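Uncharacterized protein (Aeromonas hydrophila J-1, PDB 6R1J) is the AhlC component of the tripartite alpha-pore forming toxin AHL and probably acts with its partner proteins to perforate membranes. Local coordinates at residues 116-119 / 120-123; 107-110 / 111-114; 124-127 / 128-131. The protein carries 3 engineered substitutions. All coordinates share one frame; numbering follows the deposited sequence.

Interaction 1. Residues 116-119 / 120-123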
loop_
_atom_site.group_PDB
_atom_site.type_symbol
_atom_site.label_atom_id
_atom_site.label_comp_id
_atom_site.label_asym_id
_atom_site.label_seq_id
_atom_site.Cartn_x
_atom_site.Cartn_y
_atom_site.Cartn_z
ATOM N N ASP A 116 11.661 -2.441 -15.798
ATOM C CA ASP A 116 12.244 -1.318 -15.045
ATOM C C ASP A 116 11.582 -1.245 -13.659
ATOM O O ASP A 116 12.266 -0.944 -12.653
ATOM C CB ASP A 116 12.189 -0.027 -15.858
ATOM C CG ASP A 116 13.221 0.017 -16.989
ATOM O OD1 ASP A 116 14.366 -0.398 -16.712
ATOM O OD2 ASP A 116 12.869 0.475 -18.123
ATOM N N ASN A 117 10.284 -1.523 -13.570
ATOM C CA ASN A 117 9.599 -1.502 -12.250
ATOM C C ASN A 117 10.201 -2.558 -11.317
ATOM O O ASN A 117 10.478 -2.212 -10.165
ATOM C CB ASN A 117 8.102 -1.753 -12.371
ATOM C CG ASN A 117 7.355 -0.484 -12.725
ATOM O OD1 ASN A 117 7.938 0.604 -12.717
ATOM N ND2 ASN A 117 6.050 -0.591 -12.920
ATOM N N ILE A 118 10.308 -3.786 -11.785
ATOM C CA ILE A 118 10.934 -4.886 -11.002
ATOM C C ILE A 118 12.346 -4.449 -10.569
ATOM O O ILE A 118 12.667 -4.586 -9.376
ATOM C CB ILE A 118 10.885 -6.174 -11.831
ATOM C CG1 ILE A 118 9.431 -6.602 -12.024
ATOM C CG2 ILE A 118 11.702 -7.277 -11.187
ATOM C CD1 ILE A 118 9.248 -7.702 -13.012
ATOM N N ALA A 119 13.165 -3.906 -11.482
ATOM C CA ALA A 119 14.545 -3.430 -11.181
ATOM C C ALA A 119 14.464 -2.350 -10.093
ATOM O O ALA A 119 15.247 -2.392 -9.148
ATOM C CB ALA A 119 15.250 -2.931 -12.436
ATOM N N LEU A 120 13.523 -1.402 -10.175
ATOM C CA LEU A 120 13.386 -0.370 -9.116
ATOM C C LEU A 120 13.001 -0.997 -7.764
ATOM O O LEU A 120 13.529 -0.510 -6.744
ATOM C CB LEU A 120 12.352 0.677 -9.522
ATOM C CG LEU A 120 12.846 1.698 -10.532
ATOM C CD1 LEU A 120 11.698 2.627 -10.923
ATOM C CD2 LEU A 120 14.041 2.470 -9.979
ATOM N N GLN A 121 12.140 -2.013 -7.787
ATOM C CA GLN A 121 11.709 -2.750 -6.570
ATOM C C GLN A 121 12.918 -3.417 -5.900
ATOM O O GLN A 121 13.030 -3.296 -4.696
ATOM C CB GLN A 121 10.629 -3.739 -6.944
ATOM C CG GLN A 121 9.301 -3.044 -7.210
ATOM C CD GLN A 121 8.260 -4.091 -7.473
ATOM O OE1 GLN A 121 7.835 -4.312 -8.606
ATOM N NE2 GLN A 121 7.955 -4.836 -6.424
ATOM N N ARG A 122 13.815 -4.041 -6.673
ATOM C CA ARG A 122 15.044 -4.671 -6.116
ATOM C C ARG A 122 15.853 -3.583 -5.430
ATOM O O ARG A 122 16.290 -3.783 -4.311
ATOM C CB ARG A 122 15.907 -5.360 -7.174
ATOM C CG ARG A 122 15.252 -6.522 -7.891
ATOM C CD ARG A 122 16.268 -7.244 -8.783
ATOM N NE ARG A 122 15.646 -8.400 -9.388
ATOM C CZ ARG A 122 15.163 -8.448 -10.605
ATOM N NH1 ARG A 122 15.237 -7.396 -11.421
ATOM N NH2 ARG A 122 14.599 -9.568 -11.009
ATOM N N ILE A 123 15.956 -2.420 -6.056
ATOM C CA ILE A 123 16.694 -1.268 -5.498
ATOM C C ILE A 123 16.036 -0.809 -4.182
ATOM O O ILE A 123 16.787 -0.507 -3.241
ATOM C CB ILE A 123 16.814 -0.164 -6.560
ATOM C CG1 ILE A 123 17.775 -0.618 -7.667
ATOM C CG2 ILE A 123 17.272 1.139 -5.944
ATOM C CD1 ILE A 123 17.892 0.345 -8.831
#
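I118 and R122 meet through an i to i+4 side-chain contact, one turn apart on the long helix 78-157, where one face of that helix packs inside its own subunit and another meets a second subunit. The branch that does the touching is CG2 of I118, which lies over one face of the R122 guanidinium, displaced toward its rim and 3.2 Å above the plane; the shortest approach is I118 CG2 to R122 NH1 at 3.5 Å. CG2 stands anti to the backbone N of I118 (CG1 chi1 -66°), and the arginine runs extended from CG to NE, which carries its flat end back across the methyl. A beta-branched residue suits this place because the CG2 branch reaches the guanidinium while CG1, beside the backbone N, takes a separate direction. The methyl meets the face, and R122 NE is engaged in a salt bridge with E126 OE2 of the second subunit; V125 of that subunit packs on both I118 and R122.

Underneath, R122 N donates to I118 O at 3.0 Å, and L120 N to D116 O at 2.8 Å. The extended Q121 lies along the turn before it, its CG 3.3 Å from N117 O. On the inward side, L120 packs on F200 and L201 of helix 163-236, while N117 OD1 is hydrogen-bonded to T204 OG1 and D116 OD1 to N32 ND2 of helix 28-70. This is the i to i+4 pairing of a long bundle helix, with one side on helices 28-70 and 163-236 and another on the second subunit.

Interaction 2. Residues 107-110 / 111-114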
loop_
_atom_site.group_PDB
_atom_site.type_symbol
_atom_site.label_atom_id
_atom_site.label_comp_id
_atom_site.label_asym_id
_atom_site.label_seq_id
_atom_site.Cartn_x
_atom_site.Cartn_y
_atom_site.Cartn_z
ATOM N N GLN A 107 2.672 -3.686 -26.369
ATOM C CA GLN A 107 3.241 -4.740 -25.503
ATOM C C GLN A 107 4.753 -4.505 -25.301
ATOM O O GLN A 107 5.206 -4.702 -24.166
ATOM C CB GLN A 107 2.956 -6.116 -26.081
ATOM C CG GLN A 107 1.515 -6.527 -25.856
ATOM C CD GLN A 107 1.166 -7.718 -26.698
ATOM O OE1 GLN A 107 1.755 -7.928 -27.760
ATOM N NE2 GLN A 107 0.218 -8.511 -26.209
ATOM N N SER A 108 5.487 -4.126 -26.346
ATOM C CA SER A 108 6.951 -3.851 -26.241
ATOM C C SER A 108 7.186 -2.794 -25.178
ATOM O O SER A 108 7.972 -3.025 -24.293
ATOM C CB SER A 108 7.560 -3.397 -27.525
ATOM O OG SER A 108 7.402 -4.417 -28.472
ATOM N N ALA A 109 6.558 -1.642 -25.321
ATOM C CA ALA A 109 6.789 -0.507 -24.420
ATOM C C ALA A 109 6.377 -0.899 -22.990
ATOM O O ALA A 109 7.099 -0.526 -22.021
ATOM C CB ALA A 109 6.031 0.711 -24.896
ATOM N N ASN A 110 5.204 -1.524 -22.851
ATOM C CA ASN A 110 4.656 -1.848 -21.506
ATOM C C ASN A 110 5.581 -2.870 -20.825
ATOM O O ASN A 110 5.833 -2.751 -19.627
ATOM C CB ASN A 110 3.224 -2.374 -21.584
ATOM C CG ASN A 110 2.537 -2.370 -20.238
ATOM O OD1 ASN A 110 2.636 -1.407 -19.472
ATOM N ND2 ASN A 110 1.829 -3.442 -19.961
ATOM N N ASP A 111 6.043 -3.869 -21.552
ATOM C CA ASP A 111 6.943 -4.916 -20.981
ATOM C C ASP A 111 8.241 -4.288 -20.440
ATOM O O ASP A 111 8.736 -4.786 -19.419
ATOM C CB ASP A 111 7.229 -6.008 -22.012
ATOM C CG ASP A 111 6.021 -6.888 -22.304
ATOM O OD1 ASP A 111 4.993 -6.754 -21.598
ATOM O OD2 ASP A 111 6.103 -7.646 -23.243
ATOM N N ARG A 112 8.764 -3.245 -21.088
ATOM C CA ARG A 112 9.994 -2.530 -20.644
ATOM C C ARG A 112 9.651 -1.785 -19.358
ATOM O O ARG A 112 10.486 -1.758 -18.430
ATOM C CB ARG A 112 10.589 -1.629 -21.737
ATOM C CG ARG A 112 11.258 -2.386 -22.879
ATOM C CD ARG A 112 12.149 -1.486 -23.723
ATOM N NE ARG A 112 11.531 -0.188 -24.043
ATOM C CZ ARG A 112 10.742 0.020 -25.109
ATOM N NH1 ARG A 112 10.460 -0.971 -25.933
ATOM N NH2 ARG A 112 10.228 1.212 -25.353
ATOM N N ILE A 113 8.453 -1.218 -19.259
ATOM C CA ILE A 113 8.030 -0.571 -17.996
ATOM C C ILE A 113 8.051 -1.617 -16.885
ATOM O O ILE A 113 8.633 -1.327 -15.832
ATOM C CB ILE A 113 6.637 0.118 -18.079
ATOM C CG1 ILE A 113 6.623 1.165 -19.188
ATOM C CG2 ILE A 113 6.353 0.688 -16.712
ATOM C CD1 ILE A 113 5.362 2.012 -19.257
ATOM N N THR A 114 7.446 -2.765 -17.094
ATOM C CA THR A 114 7.387 -3.830 -16.047
ATOM C C THR A 114 8.810 -4.245 -15.606
ATOM O O THR A 114 9.068 -4.365 -14.405
ATOM C CB THR A 114 6.737 -5.089 -16.607
ATOM O OG1 THR A 114 5.475 -4.724 -17.141
ATOM C CG2 THR A 114 6.603 -6.202 -15.593
HETATM O O HOH W 1 2.449 -5.685 -22.125
#
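R112 folds back over the preceding turn of helix 78-157, a long helix of an all-helical bundle, and lays one face of its guanidinium over the backbone of A109. CA of A109 sits 3.7 Å above that plane, shifted toward the rim, while R112 NH1 lies 3.6 Å from S108 O. A bend at chi3 (-44°) turns the long side chain back along the helix instead of letting it run outward. Alanine at 109 suits the position, since its small CB leaves the flat cation close to the main chain and lets A109 pack on V40 and F211 of the neighbouring helices. The S108 hydroxyl turns to its own helix, bonding to T104 O.

I113, a residue further on, turns into the bundle, where it packs on N36 and V37 of helix 28-70 and F207 of helix 163-236; its CG1 rests 3.3 Å from A109 O, the carbonyl that also accepts I113 N. T114 N donates to N110 O at 3.0 Å.

At the exposed side, Q107 O sits over the face of the D111 carboxylate, 3.0 Å above D111 CG and nearly equidistant from both oxygens. These are acceptors facing one another and form no bond; the D111 N-H is what satisfies Q107 O. N110 carries its CG anti to the backbone N (chi1 -165°), which sends OD1 to S208 OG and leaves ND2 facing a water. That water accepts from N110 ND2 at 3.2 Å and donates to D111 OD1 at 2.8 Å.

Interaction 3. Residues 124-127 / 128-131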
loop_
_atom_site.group_PDB
_atom_site.type_symbol
_atom_site.label_atom_id
_atom_site.label_comp_id
_atom_site.label_asym_id
_atom_site.label_seq_id
_atom_site.Cartn_x
_atom_site.Cartn_y
_atom_site.Cartn_z
ATOM N N GLY A 124 14.699 -0.769 -4.120
ATOM C CA GLY A 124 13.984 -0.341 -2.898
ATOM C C GLY A 124 14.269 -1.301 -1.748
ATOM O O GLY A 124 14.478 -0.854 -0.640
ATOM N N VAL A 125 14.358 -2.594 -2.024
ATOM C CA VAL A 125 14.652 -3.605 -0.973
ATOM C C VAL A 125 16.094 -3.390 -0.505
ATOM O O VAL A 125 16.324 -3.429 0.698
ATOM C CB VAL A 125 14.377 -5.035 -1.458
ATOM C CG1 VAL A 125 14.709 -6.039 -0.370
ATOM C CG2 VAL A 125 12.940 -5.210 -1.930
ATOM N N GLU A 126 17.022 -3.029 -1.390
ATOM C CA GLU A 126 18.441 -2.825 -0.976
ATOM C C GLU A 126 18.532 -1.547 -0.124
ATOM O O GLU A 126 19.309 -1.549 0.850
ATOM C CB GLU A 126 19.373 -3.001 -2.186
ATOM C CG GLU A 126 19.352 -4.421 -2.769
ATOM C CD GLU A 126 19.498 -5.588 -1.786
ATOM O OE1 GLU A 126 20.242 -5.429 -0.791
ATOM O OE2 GLU A 126 18.858 -6.672 -2.010
ATOM N N LEU A 127 17.685 -0.542 -0.358
ATOM C CA LEU A 127 17.582 0.634 0.542
ATOM C C LEU A 127 17.065 0.204 1.927
ATOM O O LEU A 127 17.598 0.718 2.927
ATOM C CB LEU A 127 16.642 1.677 -0.063
ATOM C CG LEU A 127 17.158 2.300 -1.357
ATOM C CD1 LEU A 127 16.130 3.258 -1.934
ATOM C CD2 LEU A 127 18.491 2.992 -1.130
ATOM N N GLN A 128 16.093 -0.705 1.999
ATOM C CA GLN A 128 15.569 -1.234 3.297
ATOM C C GLN A 128 16.741 -1.904 4.055
ATOM O O GLN A 128 16.929 -1.592 5.238
ATOM C CB GLN A 128 14.368 -2.169 3.098
ATOM C CG GLN A 128 13.101 -1.515 2.527
ATOM C CD GLN A 128 12.462 -0.524 3.480
ATOM O OE1 GLN A 128 12.517 -0.681 4.693
ATOM N NE2 GLN A 128 11.828 0.520 2.953
ATOM N N ALA A 129 17.537 -2.749 3.395
ATOM C CA ALA A 129 18.733 -3.391 3.997
ATOM C C ALA A 129 19.681 -2.315 4.513
ATOM O O ALA A 129 20.080 -2.378 5.700
ATOM C CB ALA A 129 19.428 -4.309 3.018
ATOM N N THR A 130 19.986 -1.318 3.685
ATOM C CA THR A 130 20.893 -0.194 4.024
ATOM C C THR A 130 20.333 0.582 5.228
ATOM O O THR A 130 21.071 0.838 6.173
ATOM C CB THR A 130 21.112 0.750 2.829
ATOM O OG1 THR A 130 21.622 -0.020 1.750
ATOM C CG2 THR A 130 22.081 1.870 3.129
ATOM N N ILE A 131 19.059 0.922 5.242
ATOM C CA ILE A 131 18.529 1.722 6.374
ATOM C C ILE A 131 18.581 0.885 7.669
ATOM O O ILE A 131 18.880 1.457 8.735
ATOM C CB ILE A 131 17.156 2.329 6.045
ATOM C CG1 ILE A 131 16.830 3.484 6.991
ATOM C CG2 ILE A 131 16.063 1.282 6.060
ATOM C CD1 ILE A 131 15.641 4.325 6.575
#
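The flat carbonyl group of E126 is gripped by T130 from opposite faces of its plane. T130 N donates to E126 O at 2.9 Å. From the other face T130 OG1 donates to the same E126 O, also at 2.9 Å; this hydroxyl stands 35° out of the plane and so is not on a lone pair. It is put there by a first torsion that sets OG1 beside the backbone N (chi1 -57°), turned back toward the previous turn, while CG2 stands anti to that N. Threonine suits a helix at this point because its hydroxyl is satisfied by the helix's own main chain. The carboxylate of E126 is the second flat group. Its OE1 comes to 4.1 Å from A129 CB, a loose contact made by a chain bent at chi2, and OE2 forms a salt bridge with R122 of the second subunit. That arginine also packs on A129, whose small methyl is consistent with close packing of R122 of the second subunit.

These turns belong to the part of helix 78-157 that pairs with helix 163-236, in a bundle built almost wholly of helix. L127 leans on I194 and Q197 of helix 163-236, and I131 touches E191, so one side of the turn faces the hairpin partner and another the second subunit.

Q128 is bent at chi2 as well: its CG passes 3.5 Å from G124 O, and its outer part leads away from the preceding turn toward I194, with I118 of the second subunit also touching the side chain. Both CB and CG2 of I131 sit 3.5 Å from L127 O, the oxygen that receives I131 N at 2.7 Å.

In the fold
All three contacts lie on helix 78-157 and follow one another along the chain: interaction 2 first, then interaction 1, then interaction 3. Centres of interactions 2 and 1 are about 14 Å apart, those of interactions 1 and 3 about 12 Å, and the outer two, about 26 Å apart, do not touch each other. Interactions 2 and 1 lie where both helix 28-70 and helix 163-236 line the helix; at interaction 3 the same-chain packing is with helix 163-236. Interactions 1 and 3 are related through the second subunit: R122 of this chain meets E126 of the second subunit, and E126 of this chain meets R122 of the second subunit. One continuous helix thus serves both the subunit's bundle and its assembly.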